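Local coordinates for protection of telomeres protein poz1 (Schizosaccharomyces pombe, PDB 5WE0) that binds telomeric DNA and negatively regulates telomerase and telomere length in fission yeast, at residues Y24-E29 with I61-N66; F156-P161 with K195-V200. All coordinates share one frame; numbering follows the deposited sequence.

Contact 1: Y24-E29 with I61-N66; sequences YDMQRE and IEYCFN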
ATOM      1  N   TYR A  24       8.230   6.917  -5.967  1.00 35.48           N
ATOM      2  CA  TYR A  24       9.010   7.599  -4.953  1.00 34.41           C
ATOM      3  C   TYR A  24       9.941   6.626  -4.222  1.00 40.32           C
ATOM      4  O   TYR A  24       9.643   5.438  -4.044  1.00 38.21           O
ATOM      5  CB  TYR A  24       8.083   8.297  -3.959  1.00 34.23           C
ATOM      6  CG  TYR A  24       8.821   8.840  -2.764  1.00 42.67           C
ATOM      7  CD1 TYR A  24       9.485  10.064  -2.820  1.00 41.69           C
ATOM      8  CD2 TYR A  24       8.911   8.098  -1.594  1.00 38.45           C
ATOM      9  CE1 TYR A  24      10.197  10.547  -1.718  1.00 42.93           C
ATOM     10  CE2 TYR A  24       9.611   8.570  -0.500  1.00 41.90           C
ATOM     11  CZ  TYR A  24      10.245   9.793  -0.564  1.00 42.94           C
ATOM     12  OH  TYR A  24      10.940  10.229   0.541  1.00 52.34           O
ATOM     13  N   ASP A  25      11.097   7.143  -3.817  1.00 39.70           N
ATOM     14  CA  ASP A  25      11.975   6.443  -2.886  1.00 44.67           C
ATOM     15  C   ASP A  25      12.692   7.494  -2.048  1.00 47.55           C
ATOM     16  O   ASP A  25      13.000   8.580  -2.542  1.00 46.58           O
ATOM     17  CB  ASP A  25      12.986   5.534  -3.605  1.00 48.24           C
ATOM     18  CG  ASP A  25      13.894   4.751  -2.625  1.00 58.02           C
ATOM     19  OD1 ASP A  25      13.464   4.396  -1.492  1.00 51.67           O
ATOM     20  OD2 ASP A  25      15.062   4.498  -3.000  1.00 63.62           O
ATOM     21  N   MET A  26      12.955   7.180  -0.782  1.00 49.12           N
ATOM     22  CA  MET A  26      13.589   8.177   0.066  1.00 55.29           C
ATOM     23  C   MET A  26      15.066   8.268  -0.276  1.00 51.61           C
ATOM     24  O   MET A  26      15.768   7.257  -0.302  1.00 55.58           O
ATOM     25  CB  MET A  26      13.423   7.876   1.552  1.00 56.42           C
ATOM     26  CG  MET A  26      14.033   9.017   2.376  1.00 61.21           C
ATOM     27  SD  MET A  26      12.831   9.843   3.459  1.00 59.61           S
ATOM     28  CE  MET A  26      12.762   8.659   4.792  1.00 52.53           C
ATOM     29  N   GLN A  27      15.524   9.474  -0.568  1.00 56.63           N
ATOM     30  CA  GLN A  27      16.939   9.729  -0.747  1.00 59.22           C
ATOM     31  C   GLN A  27      17.499  10.191   0.583  1.00 55.99           C
ATOM     32  O   GLN A  27      16.871  10.993   1.278  1.00 50.04           O
ATOM     33  CB  GLN A  27      17.181  10.802  -1.810  1.00 60.71           C
ATOM     34  CG  GLN A  27      16.458  10.561  -3.120  1.00 64.11           C
ATOM     35  CD  GLN A  27      17.092   9.437  -3.914  1.00 69.93           C
ATOM     36  OE1 GLN A  27      16.604   8.305  -3.888  1.00 68.55           O
ATOM     37  NE2 GLN A  27      18.188   9.735  -4.615  1.00 70.94           N
ATOM     38  N   ARG A  28      18.682   9.672   0.930  1.00 60.08           N
ATOM     39  CA  ARG A  28      19.358  10.072   2.163  1.00 57.96           C
ATOM     40  C   ARG A  28      19.409  11.587   2.306  1.00 55.31           C
ATOM     41  O   ARG A  28      19.258  12.117   3.412  1.00 50.71           O
ATOM     42  CB  ARG A  28      20.780   9.501   2.203  1.00 65.39           C
ATOM     43  CG  ARG A  28      20.918   8.031   1.823  1.00 68.76           C
ATOM     44  CD  ARG A  28      21.102   7.872   0.311  1.00 73.95           C
ATOM     45  NE  ARG A  28      21.767   6.624  -0.062  1.00 83.55           N
ATOM     46  CZ  ARG A  28      23.073   6.509  -0.280  1.00 84.76           C
ATOM     47  NH1 ARG A  28      23.862   7.573  -0.154  1.00 77.15           N
ATOM     48  NH2 ARG A  28      23.590   5.333  -0.623  1.00 87.01           N
ATOM     49  N   GLU A  29      19.582  12.300   1.183  1.00 59.91           N
ATOM     50  CA  GLU A  29      19.751  13.752   1.203  1.00 56.96           C
ATOM     51  C   GLU A  29      18.443  14.488   1.461  1.00 52.93           C
ATOM     52  O   GLU A  29      18.464  15.656   1.869  1.00 55.66           O
ATOM     53  CB  GLU A  29      20.324  14.220  -0.137  1.00 64.83           C
ATOM     54  CG  GLU A  29      21.347  13.255  -0.743  1.00 67.62           C
ATOM     55  CD  GLU A  29      20.710  12.273  -1.725  1.00 72.30           C
ATOM     56  OE1 GLU A  29      20.956  11.047  -1.584  1.00 69.34           O
ATOM     57  OE2 GLU A  29      19.951  12.724  -2.623  1.00 68.41           O
ATOM     58  N   ILE A  61       2.799   3.760  -0.160  1.00 23.35           N
ATOM     59  CA  ILE A  61       2.780   2.445  -0.799  1.00 25.71           C
ATOM     60  C   ILE A  61       4.052   2.225  -1.613  1.00 25.04           C
ATOM     61  O   ILE A  61       4.655   1.146  -1.569  1.00 20.59           O
ATOM     62  CB  ILE A  61       1.514   2.300  -1.677  1.00 22.62           C
ATOM     63  CG1 ILE A  61       0.268   2.261  -0.796  1.00 23.42           C
ATOM     64  CG2 ILE A  61       1.622   1.076  -2.587  1.00 22.63           C
ATOM     65  CD1 ILE A  61       0.293   1.136   0.265  1.00 23.46           C
ATOM     66  N   GLU A  62       4.469   3.238  -2.386  1.00 25.10           N
ATOM     67  CA  GLU A  62       5.706   3.115  -3.153  1.00 24.37           C
ATOM     68  C   GLU A  62       6.912   2.901  -2.232  1.00 26.25           C
ATOM     69  O   GLU A  62       7.820   2.127  -2.554  1.00 25.12           O
ATOM     70  CB  GLU A  62       5.897   4.363  -4.014  1.00 29.85           C
ATOM     71  CG  GLU A  62       4.804   4.533  -5.091  1.00 24.63           C
ATOM     72  CD  GLU A  62       4.948   5.832  -5.859  1.00 33.16           C
ATOM     73  OE1 GLU A  62       5.421   6.830  -5.252  1.00 30.53           O
ATOM     74  OE2 GLU A  62       4.580   5.859  -7.069  1.00 31.06           O
ATOM     75  N   TYR A  63       6.952   3.599  -1.092  1.00 25.70           N
ATOM     76  CA  TYR A  63       8.081   3.477  -0.173  1.00 27.42           C
ATOM     77  C   TYR A  63       8.031   2.145   0.569  1.00 27.20           C
ATOM     78  O   TYR A  63       8.996   1.376   0.556  1.00 24.13           O
ATOM     79  CB  TYR A  63       8.062   4.657   0.812  1.00 30.26           C
ATOM     80  CG  TYR A  63       9.233   4.723   1.797  1.00 31.85           C
ATOM     81  CD1 TYR A  63      10.549   4.586   1.364  1.00 35.31           C
ATOM     82  CD2 TYR A  63       9.014   4.944   3.157  1.00 29.83           C
ATOM     83  CE1 TYR A  63      11.613   4.649   2.267  1.00 36.84           C
ATOM     84  CE2 TYR A  63      10.069   5.014   4.057  1.00 31.30           C
ATOM     85  CZ  TYR A  63      11.358   4.870   3.603  1.00 34.15           C
ATOM     86  OH  TYR A  63      12.396   4.941   4.483  1.00 41.87           O
ATOM     87  N   CYS A  64       6.863   1.819   1.132  1.00 27.08           N
ATOM     88  CA  CYS A  64       6.681   0.593   1.908  1.00 25.44           C
ATOM     89  C   CYS A  64       7.073  -0.660   1.125  1.00 28.23           C
ATOM     90  O   CYS A  64       7.733  -1.561   1.659  1.00 28.86           O
ATOM     91  CB  CYS A  64       5.225   0.508   2.351  1.00 27.03           C
ATOM     92  SG  CYS A  64       4.833  -0.959   3.278  1.00 25.60           S
ATOM     93  N   PHE A  65       6.628  -0.771  -0.124  1.00 24.67           N
ATOM     94  CA  PHE A  65       6.911  -1.955  -0.922  1.00 24.96           C
ATOM     95  C   PHE A  65       8.084  -1.742  -1.863  1.00 25.60           C
ATOM     96  O   PHE A  65       8.363  -2.612  -2.695  1.00 25.99           O
ATOM     97  CB  PHE A  65       5.657  -2.404  -1.694  1.00 24.16           C
ATOM     98  CG  PHE A  65       4.560  -2.866  -0.789  1.00 23.49           C
ATOM     99  CD1 PHE A  65       4.645  -4.094  -0.157  1.00 24.37           C
ATOM    100  CD2 PHE A  65       3.482  -2.046  -0.514  1.00 22.17           C
ATOM    101  CE1 PHE A  65       3.662  -4.507   0.721  1.00 24.97           C
ATOM    102  CE2 PHE A  65       2.485  -2.461   0.348  1.00 25.23           C
ATOM    103  CZ  PHE A  65       2.582  -3.690   0.975  1.00 21.86           C
ATOM    104  N   ASN A  66       8.783  -0.609  -1.738  1.00 28.76           N
ATOM    105  CA  ASN A  66      10.030  -0.382  -2.460  1.00 31.57           C
ATOM    106  C   ASN A  66       9.812  -0.523  -3.970  1.00 32.98           C
ATOM    107  O   ASN A  66      10.584  -1.171  -4.683  1.00 32.28           O
ATOM    108  CB  ASN A  66      11.106  -1.347  -1.938  1.00 34.56           C
ATOM    109  CG  ASN A  66      12.525  -0.746  -1.959  1.00 39.63           C
ATOM    110  OD1 ASN A  66      12.716   0.436  -2.239  1.00 45.18           O
ATOM    111  ND2 ASN A  66      13.516  -1.568  -1.635  1.00 44.00           N
TER
HETATM  112  O   HOH W   1      10.239   3.010  -3.976  1.00 38.26           O
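Glu-62 takes the backbone N-H of Tyr-24, and with it the loop gains a fixed point on the helix. The bond from Tyr-24 N to Glu-62 OE1 is 2.9 Å long and nearly straight at 168°, yet the donor stands well above the carboxylate plane. The other oxygen, OE2, serves His-23 and forms a salt bridge with Lys-224, so the carboxylate joins three partners. A water links the two backbones, donating to Tyr-24 O and to Glu-62 O. Tyr-63 CB lies at the edge of the Tyr-24 ring, 4.3 Å from Tyr-24 CD2. The Tyr-63 ring, swung anti to the backbone N (chi1 -177°), is met obliquely by Met-26 CB, 3.8 Å from Tyr-63 CE1. The bent Met-26 chain brings its CE to 3.7 Å from Tyr-63 OH. Tyr-63 also stacks on an aromatic side chain of another protein's chain. Asn-66, whose positive phi makes it the C' residue of a Schellman motif, has its ND2 held by Gln-87 O. The loop thus lies between helix 31-43, where Tyr-24 and Met-26 touch Val-34, and the end of helix 54-64, where Ile-61 and, just beyond the helix, Phe-65 pack on helices 93-115 and 209-230.

Contact 2: F156-P161 with K195-V200; sequences FLEQEP and KRLIYV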
ATOM      1  N   PHE A 156       3.676 -14.851   8.860  1.00 30.98           N
ATOM      2  CA  PHE A 156       3.108 -15.400  10.102  1.00 35.45           C
ATOM      3  C   PHE A 156       3.414 -16.889  10.239  1.00 31.30           C
ATOM      4  O   PHE A 156       3.877 -17.345  11.286  1.00 33.02           O
ATOM      5  CB  PHE A 156       1.584 -15.220  10.127  1.00 33.19           C
ATOM      6  CG  PHE A 156       1.106 -13.904  10.685  1.00 35.24           C
ATOM      7  CD1 PHE A 156       1.370 -13.542  11.989  1.00 36.47           C
ATOM      8  CD2 PHE A 156       0.332 -13.043   9.896  1.00 33.90           C
ATOM      9  CE1 PHE A 156       0.883 -12.340  12.504  1.00 39.24           C
ATOM     10  CE2 PHE A 156      -0.152 -11.834  10.409  1.00 32.99           C
ATOM     11  CZ  PHE A 156       0.125 -11.488  11.706  1.00 31.46           C
ATOM     12  N   LEU A 157       3.177 -17.658   9.169  1.00 28.20           N
ATOM     13  CA  LEU A 157       3.346 -19.108   9.192  1.00 31.31           C
ATOM     14  C   LEU A 157       4.806 -19.542   9.311  1.00 35.74           C
ATOM     15  O   LEU A 157       5.063 -20.716   9.590  1.00 35.86           O
ATOM     16  CB  LEU A 157       2.771 -19.733   7.925  1.00 31.99           C
ATOM     17  CG  LEU A 157       1.264 -19.630   7.729  1.00 35.83           C
ATOM     18  CD1 LEU A 157       0.889 -19.980   6.296  1.00 29.12           C
ATOM     19  CD2 LEU A 157       0.548 -20.509   8.733  1.00 35.26           C
ATOM     20  N   GLU A 158       5.760 -18.656   9.028  1.00 33.70           N
ATOM     21  CA  GLU A 158       7.179 -18.974   9.070  1.00 34.73           C
ATOM     22  C   GLU A 158       7.834 -18.676  10.415  1.00 33.99           C
ATOM     23  O   GLU A 158       9.057 -18.822  10.540  1.00 30.26           O
ATOM     24  CB  GLU A 158       7.906 -18.205   7.963  1.00 30.04           C
ATOM     25  CG  GLU A 158       7.657 -18.776   6.576  1.00 36.94           C
ATOM     26  CD  GLU A 158       8.663 -18.274   5.535  1.00 46.15           C
ATOM     27  OE1 GLU A 158       8.735 -17.038   5.312  1.00 49.82           O
ATOM     28  OE2 GLU A 158       9.369 -19.114   4.933  1.00 45.74           O
ATOM     29  N   GLN A 159       7.073 -18.231  11.403  1.00 31.37           N
ATOM     30  CA  GLN A 159       7.595 -17.978  12.734  1.00 33.83           C
ATOM     31  C   GLN A 159       7.292 -19.162  13.653  1.00 37.17           C
ATOM     32  O   GLN A 159       6.373 -19.951  13.415  1.00 35.12           O
ATOM     33  CB  GLN A 159       7.007 -16.689  13.323  1.00 34.37           C
ATOM     34  CG  GLN A 159       6.921 -15.485  12.371  1.00 37.24           C
ATOM     35  CD  GLN A 159       8.285 -15.006  11.882  1.00 37.85           C
ATOM     36  OE1 GLN A 159       9.158 -14.684  12.678  1.00 38.17           O
ATOM     37  NE2 GLN A 159       8.452 -14.922  10.563  1.00 33.98           N
ATOM     38  N   GLU A 160       8.101 -19.296  14.702  1.00 38.71           N
ATOM     39  CA  GLU A 160       7.911 -20.381  15.671  1.00 38.76           C
ATOM     40  C   GLU A 160       8.255 -19.909  17.092  1.00 36.51           C
ATOM     41  O   GLU A 160       9.401 -19.576  17.397  1.00 35.26           O
ATOM     42  CB  GLU A 160       8.742 -21.610  15.292  1.00 41.23           C
ATOM     43  CG  GLU A 160       8.735 -22.690  16.359  1.00 41.18           C
ATOM     44  CD  GLU A 160       7.430 -23.460  16.433  1.00 44.94           C
ATOM     45  OE1 GLU A 160       6.432 -23.071  15.777  1.00 48.07           O
ATOM     46  OE2 GLU A 160       7.395 -24.458  17.181  1.00 55.78           O
ATOM     47  N   PRO A 161       7.242 -19.836  17.960  1.00 36.65           N
ATOM     48  CA  PRO A 161       5.838 -20.180  17.692  1.00 38.68           C
ATOM     49  C   PRO A 161       5.076 -19.117  16.864  1.00 38.97           C
ATOM     50  O   PRO A 161       5.541 -17.973  16.730  1.00 34.81           O
ATOM     51  CB  PRO A 161       5.245 -20.286  19.095  1.00 36.85           C
ATOM     52  CG  PRO A 161       6.018 -19.261  19.877  1.00 39.09           C
ATOM     53  CD  PRO A 161       7.429 -19.298  19.321  1.00 36.72           C
ATOM     54  N   LYS A 195       6.664 -28.590   8.455  1.00 37.14           N
ATOM     55  CA  LYS A 195       5.680 -28.741   7.395  1.00 40.55           C
ATOM     56  C   LYS A 195       5.185 -27.383   6.904  1.00 40.51           C
ATOM     57  O   LYS A 195       5.053 -27.175   5.694  1.00 39.73           O
ATOM     58  CB  LYS A 195       4.518 -29.616   7.863  1.00 48.67           C
ATOM     59  CG  LYS A 195       4.736 -31.090   7.550  1.00 57.52           C
ATOM     60  CD  LYS A 195       3.458 -31.903   7.711  1.00 65.55           C
ATOM     61  CE  LYS A 195       3.785 -33.365   7.998  1.00 71.27           C
ATOM     62  NZ  LYS A 195       3.024 -33.885   9.177  1.00 65.94           N
ATOM     63  N   ARG A 196       4.912 -26.449   7.822  1.00 36.47           N
ATOM     64  CA  ARG A 196       4.568 -25.095   7.414  1.00 38.90           C
ATOM     65  C   ARG A 196       5.616 -24.527   6.477  1.00 37.24           C
ATOM     66  O   ARG A 196       5.280 -23.905   5.464  1.00 41.54           O
ATOM     67  CB  ARG A 196       4.416 -24.178   8.634  1.00 35.20           C
ATOM     68  CG  ARG A 196       3.430 -24.666   9.636  1.00 37.82           C
ATOM     69  CD  ARG A 196       2.943 -23.550  10.496  1.00 38.06           C
ATOM     70  NE  ARG A 196       4.002 -22.819  11.175  1.00 38.34           N
ATOM     71  CZ  ARG A 196       4.391 -23.086  12.415  1.00 39.95           C
ATOM     72  NH1 ARG A 196       3.816 -24.081  13.073  1.00 42.68           N
ATOM     73  NH2 ARG A 196       5.346 -22.373  12.997  1.00 38.49           N
ATOM     74  N   LEU A 197       6.896 -24.748   6.789  1.00 36.48           N
ATOM     75  CA  LEU A 197       7.960 -24.151   5.991  1.00 38.70           C
ATOM     76  C   LEU A 197       8.052 -24.788   4.607  1.00 37.85           C
ATOM     77  O   LEU A 197       8.282 -24.086   3.617  1.00 38.83           O
ATOM     78  CB  LEU A 197       9.295 -24.255   6.734  1.00 33.42           C
ATOM     79  CG  LEU A 197       9.447 -23.394   8.002  1.00 36.49           C
ATOM     80  CD1 LEU A 197      10.776 -23.651   8.643  1.00 36.93           C
ATOM     81  CD2 LEU A 197       9.313 -21.901   7.726  1.00 34.59           C
ATOM     82  N   ILE A 198       7.845 -26.105   4.511  1.00 37.45           N
ATOM     83  CA  ILE A 198       7.841 -26.767   3.208  1.00 39.96           C
ATOM     84  C   ILE A 198       6.700 -26.224   2.356  1.00 43.11           C
ATOM     85  O   ILE A 198       6.869 -25.919   1.169  1.00 41.92           O
ATOM     86  CB  ILE A 198       7.735 -28.297   3.366  1.00 38.95           C
ATOM     87  CG1 ILE A 198       9.048 -28.899   3.864  1.00 43.24           C
ATOM     88  CG2 ILE A 198       7.316 -28.954   2.048  1.00 40.88           C
ATOM     89  CD1 ILE A 198       8.948 -30.379   4.172  1.00 38.98           C
ATOM     90  N   TYR A 199       5.518 -26.097   2.961  1.00 40.21           N
ATOM     91  CA  TYR A 199       4.354 -25.616   2.233  1.00 43.10           C
ATOM     92  C   TYR A 199       4.522 -24.155   1.829  1.00 43.90           C
ATOM     93  O   TYR A 199       4.171 -23.769   0.711  1.00 46.37           O
ATOM     94  CB  TYR A 199       3.105 -25.787   3.099  1.00 44.23           C
ATOM     95  CG  TYR A 199       1.953 -24.894   2.669  1.00 59.63           C
ATOM     96  CD1 TYR A 199       1.916 -23.539   3.045  1.00 59.30           C
ATOM     97  CD2 TYR A 199       0.891 -25.398   1.918  1.00 61.67           C
ATOM     98  CE1 TYR A 199       0.910 -22.720   2.638  1.00 56.57           C
ATOM     99  CE2 TYR A 199      -0.148 -24.572   1.534  1.00 66.37           C
ATOM    100  CZ  TYR A 199      -0.126 -23.243   1.907  1.00 64.93           C
ATOM    101  OH  TYR A 199      -1.142 -22.414   1.536  1.00 78.37           O
ATOM    102  N   VAL A 200       5.018 -23.315   2.739  1.00 38.65           N
ATOM    103  CA  VAL A 200       5.232 -21.914   2.396  1.00 39.45           C
ATOM    104  C   VAL A 200       6.248 -21.782   1.260  1.00 42.78           C
ATOM    105  O   VAL A 200       6.070 -20.966   0.345  1.00 42.27           O
ATOM    106  CB  VAL A 200       5.632 -21.112   3.650  1.00 38.38           C
ATOM    107  CG1 VAL A 200       6.224 -19.772   3.260  1.00 36.34           C
ATOM    108  CG2 VAL A 200       4.409 -20.891   4.535  1.00 38.36           C
TER
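Arg-196 reaches from helix 193-206 to the chain leaving helix 130-157 and meets three acceptors along the edge of its guanidinium. Arg-196 NE donates to Leu-157 O over 2.8 Å in an almost straight bond (171°), with the oxygen practically in the guanidinium plane. Arg-196 NH2 makes a weak, bent bond to Gln-159 O at 2.7 Å. The same nitrogen carries the charged part of the contact: Glu-160 OE1 lies 3.1 Å from Arg-196 NH2, again close to the guanidinium plane, and is approached on its anti side, somewhat out of the carboxylate plane, with the two flat groups turned 34° from each other. Glu-160 OE2 forms a salt bridge with Lys-192. A bend at chi3 (-56°) turns the guanidinium so that NE and NH2 both face the loop, and NH1 is left to His-191 O. Arg-196 ties the chain at the C-terminal end of helix 130-157, through backbone carbonyls, to the later helix 193-206 of this all-helical fold. A leucine in its place would probably leave Leu-157 O and Gln-159 O without these donors and Glu-160 OE1 without its guanidinium mate.

Apolar contacts run beside the polar set. Val-200 sends its two methyls to different residues: CG2 sits 3.9 Å from Leu-157 CB, whereas CG1 lies 3.7 Å from Glu-158 CG. Leu-197 CD2 meets Glu-158 CG at 3.7 Å, the two side chains crossing at about a right angle. The extended Glu-158 uses mainly its aliphatic part here, with OE2 also against Val-200 CG1, while OE1 pairs with Lys-204. Leu-157 continues to Leu-185 and Leu-188 of helix 179-188 and Phe-167 of helix 164-174.

How the contacts relate
Contacts 1 and 2 illustrate how a chain without strands is held together by long-range pairings in series: contact 1 closes before contact 2 opens. Their centres are about 29 Å apart and their nearest atoms about 13 Å, with no touch between them. They share no helix: contact 1 joins the loop between helices 2-18 and 31-43 to helix 54-64, whereas contact 2 joins the end of helix 130-157 to helix 193-206. Contact 1 is the more central, about 12 Å from the centre of the chain against 24 Å for the centre of contact 2. Each ties together parts of the chain just over thirty residues apart, and the two pairings join different sets of helices.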